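Local coordinates for protein probable acetyltransferases (Chromobacterium violaceum, PDB 3PZJ) that probably transfers acetyl groups, perhaps to the N-terminal serine or alanine of proteins, as a member of the GNAT acetyltransferase family, at residues 83-86 with 87-90; 199-202 with 203-206; 72-75 with 76-79. All coordinates share one frame; numbering follows the deposited sequence.

In the fold
Helix ends, and the turns of chain that make or close them, are the common theme of the three contacts. Contact 3 starts helix 75-87 and contact 1 ends it, separated by only three residues of the same helix, and their centres lie about 16 Å apart. A sodium ion marks the far end of this helix, just before strand 92-98 of the mixed sheet. Contact 2 lies on the other side of the chain's centre, where strand 191-201 passes into the C-terminal helix 202-206; its centre is about 27 Å from that of contact 1 and about 37 Å from that of contact 3. There the second subunit joins in, whereas contacts 1 and 3 meet no other chain of the assembly.

Contact 1: residues 83-86 with 87-90; sequences ALTV and AQSD. With NA (sodium ion), chain C.
V86 and Q88 each turn a backbone carbonyl to one sodium ion, V86 O at 2.2 Å and Q88 O at 2.4 Å, so the metal clasps the chain where helix 75-87 runs out. Two waters belong to the same shell, and T91 O, a little farther along the chain, adds a third protein oxygen. Because the protein ligands are all main-chain carbonyls, the site depends on the path of the backbone rather than on side-chain chemistry.

That path is set one layer out. The amide of A87 bonds to A83 O, four residues back (N to O 3.0 Å), while its methyl carbon CB rests 3.4 Å from that same oxygen. One residue on, Q88 N reaches back only three residues, to T85 O at 3.3 Å. Q88 also lays CB and CG beside T85 O, CG at 3.6 Å. The extended psi of Q88, 136°, then takes the chain away from the helix.

Farther out, T85 OG1 is hydrogen-bonded to W81 O, one turn earlier in the helix, and the backbone of D90 pairs with that of M113 in the neighbouring strand 106-114. One carbonyl from the end of the helix (V86) and two from the loop that follows (Q88, T91) together bind the sodium ion, making a cation site at the turn from helix 75-87 into strand 92-98.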
loop_
_atom_site.group_PDB
_atom_site.type_symbol
_atom_site.label_atom_id
_atom_site.label_comp_id
_atom_site.label_asym_id
_atom_site.label_seq_id
_atom_site.Cartn_x
_atom_site.Cartn_y
_atom_site.Cartn_z
ATOM N N ALA A 83 -20.409 -5.233 3.968
ATOM C CA ALA A 83 -20.487 -4.245 5.020
ATOM C C ALA A 83 -19.144 -3.985 5.647
ATOM O O ALA A 83 -18.813 -2.841 5.778
ATOM C CB ALA A 83 -21.480 -4.669 6.084
ATOM N N LEU A 84 -18.383 -5.006 6.048
ATOM C CA LEU A 84 -17.036 -4.809 6.604
ATOM C C LEU A 84 -16.047 -4.225 5.562
ATOM O O LEU A 84 -15.124 -3.446 5.914
ATOM C CB LEU A 84 -16.469 -6.125 7.158
ATOM C CG LEU A 84 -17.238 -6.785 8.295
ATOM C CD1 LEU A 84 -16.686 -8.146 8.705
ATOM C CD2 LEU A 84 -17.265 -5.817 9.492
ATOM N N THR A 85 -16.210 -4.557 4.285
ATOM C CA THR A 85 -15.319 -3.933 3.273
ATOM C C THR A 85 -15.578 -2.392 3.137
ATOM O O THR A 85 -14.645 -1.569 3.156
ATOM C CB THR A 85 -15.486 -4.619 1.905
ATOM O OG1 THR A 85 -15.160 -6.009 2.028
ATOM C CG2 THR A 85 -14.618 -4.012 0.847
ATOM N N VAL A 86 -16.844 -2.021 2.999
ATOM C CA VAL A 86 -17.226 -0.622 2.858
ATOM C C VAL A 86 -17.072 0.195 4.137
ATOM O O VAL A 86 -16.861 1.419 4.102
ATOM C CB VAL A 86 -18.699 -0.561 2.359
ATOM C CG1 VAL A 86 -19.224 0.827 2.439
ATOM C CG2 VAL A 86 -18.708 -1.050 0.901
ATOM N N ALA A 87 -17.092 -0.469 5.280
ATOM C CA ALA A 87 -16.777 0.229 6.521
ATOM C C ALA A 87 -15.408 0.820 6.589
ATOM O O ALA A 87 -15.181 1.805 7.329
ATOM C CB ALA A 87 -17.017 -0.709 7.801
ATOM N N GLN A 88 -14.442 0.264 5.860
ATOM C CA GLN A 88 -13.104 0.870 5.875
ATOM C C GLN A 88 -13.141 2.295 5.312
ATOM O O GLN A 88 -13.693 2.536 4.219
ATOM C CB GLN A 88 -12.094 0.011 5.033
ATOM C CG GLN A 88 -11.930 -1.410 5.551
ATOM C CD GLN A 88 -11.166 -2.303 4.591
ATOM O OE1 GLN A 88 -11.750 -3.087 3.829
ATOM N NE2 GLN A 88 -9.852 -2.172 4.611
ATOM N N SER A 89 -12.470 3.226 5.970
ATOM C CA SER A 89 -12.559 4.607 5.567
ATOM C C SER A 89 -11.893 4.785 4.187
ATOM O O SER A 89 -12.172 5.760 3.477
ATOM C CB SER A 89 -11.773 5.476 6.564
ATOM O OG SER A 89 -10.432 4.924 6.646
ATOM N N ASP A 90 -10.998 3.874 3.802
ATOM C CA ASP A 90 -10.268 4.104 2.533
ATOM C C ASP A 90 -10.856 3.326 1.363
ATOM O O ASP A 90 -10.247 3.235 0.263
ATOM C CB ASP A 90 -8.799 3.846 2.759
ATOM C CG ASP A 90 -8.481 2.391 3.038
ATOM O OD1 ASP A 90 -7.285 2.127 3.166
ATOM O OD2 ASP A 90 -9.354 1.524 3.107
HETATM NA NA NA C . -15.754 3.115 3.260
HETATM O O HOH W 1 -17.602 4.098 2.020
HETATM O O HOH W 2 -16.060 4.895 4.729
#

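Contact 2: residues 199-202 with 203-206; sequences SMLD and GEWD
M200, present as selenomethionine, and W205 form the close-packed flank of this strand-to-helix turn. The selenium reaches the indole at its edge, near the ring plane, 3.6 Å from CE3: a Met-aromatic contact. Bends at chi2 and chi3 fold the M200 chain back, bringing CE to within 3.7 Å of E204 CB. F149 stacks on the indole, tying this flank to helix 135-150.

E204 reaches back, extended beyond CG, across L201 to the end of the strand, and its OE1 accepts the amide of L201 at 3.0 Å in a nearly straight bond (169°), taken from above the carboxylate plane. L201 O in turn receives W205 N at 3.1 Å and, more weakly, E204 N.

The other flank is looser and more polar. G203 is exposed, G203 N gives a weak hydrogen bond to D202 OD1, and D202 OD1 and D206 OD2 are 6.2 Å apart. The second subunit reaches both parts: its Q184 binds D202 OD1, and its R183 forms a salt bridge with E204 OE2 and packs on L201. E204 thus both fastens the helix to its own strand and carries charge that R183 of the neighbouring subunit probably balances.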
loop_
_atom_site.group_PDB
_atom_site.type_symbol
_atom_site.label_atom_id
_atom_site.label_comp_id
_atom_site.label_asym_id
_atom_site.label_seq_id
_atom_site.Cartn_x
_atom_site.Cartn_y
_atom_site.Cartn_z
ATOM N N SER A 199 -0.681 1.160 -13.287
ATOM C CA SER A 199 -1.116 2.486 -12.923
ATOM C C SER A 199 -1.415 3.371 -14.086
ATOM O O SER A 199 -0.911 3.165 -15.195
ATOM C CB SER A 199 -0.087 3.191 -12.023
ATOM O OG SER A 199 1.012 3.648 -12.791
HETATM N N MSE A 200 -2.241 4.379 -13.812
HETATM C CA MSE A 200 -2.577 5.436 -14.754
HETATM C C MSE A 200 -2.416 6.784 -14.052
HETATM O O MSE A 200 -3.074 7.060 -13.050
HETATM C CB MSE A 200 -4.008 5.270 -15.264
HETATM C CG MSE A 200 -4.753 6.581 -15.461
HETATM SE SE MSE A 200 -5.705 6.656 -17.162
HETATM C CE MSE A 200 -4.224 6.233 -18.357
ATOM N N LEU A 201 -1.529 7.614 -14.590
ATOM C CA LEU A 201 -1.163 8.856 -14.003
ATOM C C LEU A 201 -2.066 9.936 -14.539
ATOM O O LEU A 201 -2.657 9.801 -15.633
ATOM C CB LEU A 201 0.260 9.188 -14.371
ATOM C CG LEU A 201 1.377 8.229 -13.990
ATOM C CD1 LEU A 201 2.722 8.900 -14.152
ATOM C CD2 LEU A 201 1.200 7.787 -12.501
ATOM N N ASP A 202 -2.132 11.046 -13.811
ATOM C CA ASP A 202 -2.972 12.141 -14.223
ATOM C C ASP A 202 -2.587 12.646 -15.620
ATOM O O ASP A 202 -3.450 12.987 -16.406
ATOM C CB ASP A 202 -3.049 13.277 -13.182
ATOM C CG ASP A 202 -1.714 13.841 -12.708
ATOM O OD1 ASP A 202 -0.658 13.367 -13.100
ATOM O OD2 ASP A 202 -1.752 14.806 -11.876
ATOM N N GLY A 203 -1.312 12.752 -15.907
ATOM C CA GLY A 203 -0.901 13.217 -17.219
ATOM C C GLY A 203 -1.213 12.259 -18.336
ATOM O O GLY A 203 -1.386 12.701 -19.475
ATOM N N GLU A 204 -1.335 10.984 -18.026
ATOM C CA GLU A 204 -1.690 9.986 -19.037
ATOM C C GLU A 204 -3.157 10.057 -19.373
ATOM O O GLU A 204 -3.545 9.921 -20.552
ATOM C CB GLU A 204 -1.322 8.577 -18.549
ATOM C CG GLU A 204 0.119 8.384 -18.608
ATOM C CD GLU A 204 0.632 7.208 -17.785
ATOM O OE1 GLU A 204 -0.073 6.517 -16.974
ATOM O OE2 GLU A 204 1.809 6.987 -17.984
ATOM N N TRP A 205 -3.943 10.358 -18.347
ATOM C CA TRP A 205 -5.378 10.481 -18.448
ATOM C C TRP A 205 -5.648 11.625 -19.385
ATOM O O TRP A 205 -6.440 11.475 -20.287
ATOM C CB TRP A 205 -6.026 10.745 -17.086
ATOM C CG TRP A 205 -7.469 11.041 -17.163
ATOM C CD1 TRP A 205 -8.069 12.224 -16.960
ATOM C CD2 TRP A 205 -8.522 10.102 -17.521
ATOM N NE1 TRP A 205 -9.431 12.103 -17.169
ATOM C CE2 TRP A 205 -9.728 10.809 -17.499
ATOM C CE3 TRP A 205 -8.539 8.748 -17.878
ATOM C CZ2 TRP A 205 -10.957 10.207 -17.808
ATOM C CZ3 TRP A 205 -9.770 8.152 -18.203
ATOM C CH2 TRP A 205 -10.947 8.881 -18.135
ATOM N N ASP A 206 -4.971 12.752 -19.169
ATOM C CA ASP A 206 -5.106 13.897 -20.106
ATOM C C ASP A 206 -4.953 13.526 -21.571
ATOM O O ASP A 206 -5.754 13.976 -22.404
ATOM C CB ASP A 206 -4.122 14.990 -19.746
ATOM C CG ASP A 206 -4.469 15.675 -18.425
ATOM O OD1 ASP A 206 -5.649 15.608 -17.975
ATOM O OD2 ASP A 206 -3.546 16.262 -17.815
#

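Contact 3: residues 72-75 with 76-79; sequences FEDE and DAFI
F78 sends its side chain from the first turn of helix 75-87 back onto the ring of F72. Its CB lies 3.7 Å from E75 O and also makes an off-centre CH-pi contact with the F72 ring. With CG anti to the backbone N (chi1 177°), the ring swings across, and F78 CD1 comes over one face of F72, toward its rim, 3.5 Å from F72 CD2 and F72 CE2. CE1, farther out, still lies 4.0 Å from F72 CE2. The pair is T-shaped, edge of F78 to face of F72, with the planes at 72°. W64 and W81 enlarge the cluster around F72, while L53 and F54 of helix 46-58 pack on F78.

D74 is the N-cap of the helix. Its OD1 takes the amide of A77 at 2.9 Å, nearly along its own C-O axis, while D74 O accepts F78 N at 3.3 Å. E75 O receives I79 N at 2.9 Å, continuing the helical pattern.

The carboxylates of D74, E75 and D76 gather at this N-terminus, D74 OD1 and D76 OD1 5.3 Å apart. The positive end of the helix dipole would be expected to ease the repulsion among them and support their charged forms.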
loop_
_atom_site.group_PDB
_atom_site.type_symbol
_atom_site.label_atom_id
_atom_site.label_comp_id
_atom_site.label_asym_id
_atom_site.label_seq_id
_atom_site.Cartn_x
_atom_site.Cartn_y
_atom_site.Cartn_z
ATOM N N PHE A 72 -19.235 -17.233 -1.273
ATOM C CA PHE A 72 -19.966 -16.935 -0.045
ATOM C C PHE A 72 -21.013 -18.035 0.219
ATOM O O PHE A 72 -21.733 -18.443 -0.682
ATOM C CB PHE A 72 -20.540 -15.541 -0.156
ATOM C CG PHE A 72 -19.490 -14.485 -0.279
ATOM C CD1 PHE A 72 -18.855 -13.972 0.859
ATOM C CD2 PHE A 72 -19.067 -14.048 -1.523
ATOM C CE1 PHE A 72 -17.849 -12.967 0.735
ATOM C CE2 PHE A 72 -18.046 -13.108 -1.655
ATOM C CZ PHE A 72 -17.468 -12.557 -0.519
ATOM N N GLU A 73 -21.040 -18.551 1.438
ATOM C CA GLU A 73 -21.872 -19.723 1.708
ATOM C C GLU A 73 -23.366 -19.379 1.656
ATOM O O GLU A 73 -24.174 -20.285 1.560
ATOM C CB GLU A 73 -21.545 -20.343 3.078
ATOM C CG GLU A 73 -22.252 -19.667 4.247
ATOM C CD GLU A 73 -21.710 -20.095 5.619
ATOM O OE1 GLU A 73 -21.225 -19.207 6.406
ATOM O OE2 GLU A 73 -21.744 -21.324 5.896
ATOM N N ASP A 74 -23.712 -18.105 1.864
ATOM C CA ASP A 74 -25.086 -17.625 1.781
ATOM C C ASP A 74 -25.130 -16.101 1.755
ATOM O O ASP A 74 -24.142 -15.447 1.946
ATOM C CB ASP A 74 -25.956 -18.160 2.959
ATOM C CG ASP A 74 -25.403 -17.781 4.333
ATOM O OD1 ASP A 74 -24.729 -16.715 4.523
ATOM O OD2 ASP A 74 -25.686 -18.562 5.255
ATOM N N GLU A 75 -26.316 -15.559 1.551
ATOM C CA GLU A 75 -26.537 -14.132 1.536
ATOM C C GLU A 75 -25.983 -13.365 2.717
ATOM O O GLU A 75 -25.363 -12.302 2.532
ATOM C CB GLU A 75 -28.024 -13.825 1.519
ATOM C CG GLU A 75 -28.359 -12.777 0.598
ATOM C CD GLU A 75 -29.840 -12.814 0.312
ATOM O OE1 GLU A 75 -30.582 -12.413 1.213
ATOM O OE2 GLU A 75 -30.225 -13.249 -0.791
ATOM N N ASP A 76 -26.226 -13.872 3.908
ATOM C CA ASP A 76 -25.739 -13.176 5.086
ATOM C C ASP A 76 -24.228 -13.074 5.087
ATOM O O ASP A 76 -23.633 -12.056 5.589
ATOM C CB ASP A 76 -26.207 -13.820 6.405
ATOM C CG ASP A 76 -27.720 -13.643 6.650
ATOM O OD1 ASP A 76 -28.410 -13.080 5.774
ATOM O OD2 ASP A 76 -28.199 -14.065 7.726
ATOM N N ALA A 77 -23.564 -14.108 4.597
ATOM C CA ALA A 77 -22.071 -14.067 4.611
ATOM C C ALA A 77 -21.591 -12.985 3.677
ATOM O O ALA A 77 -20.624 -12.249 3.968
ATOM C CB ALA A 77 -21.462 -15.402 4.247
ATOM N N PHE A 78 -22.292 -12.843 2.572
ATOM C CA PHE A 78 -21.915 -11.875 1.553
ATOM C C PHE A 78 -22.216 -10.432 1.978
ATOM O O PHE A 78 -21.410 -9.535 1.782
ATOM C CB PHE A 78 -22.507 -12.200 0.208
ATOM C CG PHE A 78 -22.200 -11.208 -0.826
ATOM C CD1 PHE A 78 -20.946 -11.132 -1.364
ATOM C CD2 PHE A 78 -23.179 -10.324 -1.270
ATOM C CE1 PHE A 78 -20.633 -10.163 -2.316
ATOM C CE2 PHE A 78 -22.886 -9.370 -2.196
ATOM C CZ PHE A 78 -21.575 -9.330 -2.767
ATOM N N ILE A 79 -23.326 -10.244 2.643
ATOM C CA ILE A 79 -23.687 -8.952 3.168
ATOM C C ILE A 79 -22.724 -8.566 4.259
ATOM O O ILE A 79 -22.271 -7.427 4.323
ATOM C CB ILE A 79 -25.116 -8.975 3.645
ATOM C CG1 ILE A 79 -26.019 -8.967 2.407
ATOM C CG2 ILE A 79 -25.454 -7.779 4.531
ATOM C CD1 ILE A 79 -27.402 -9.071 2.724
#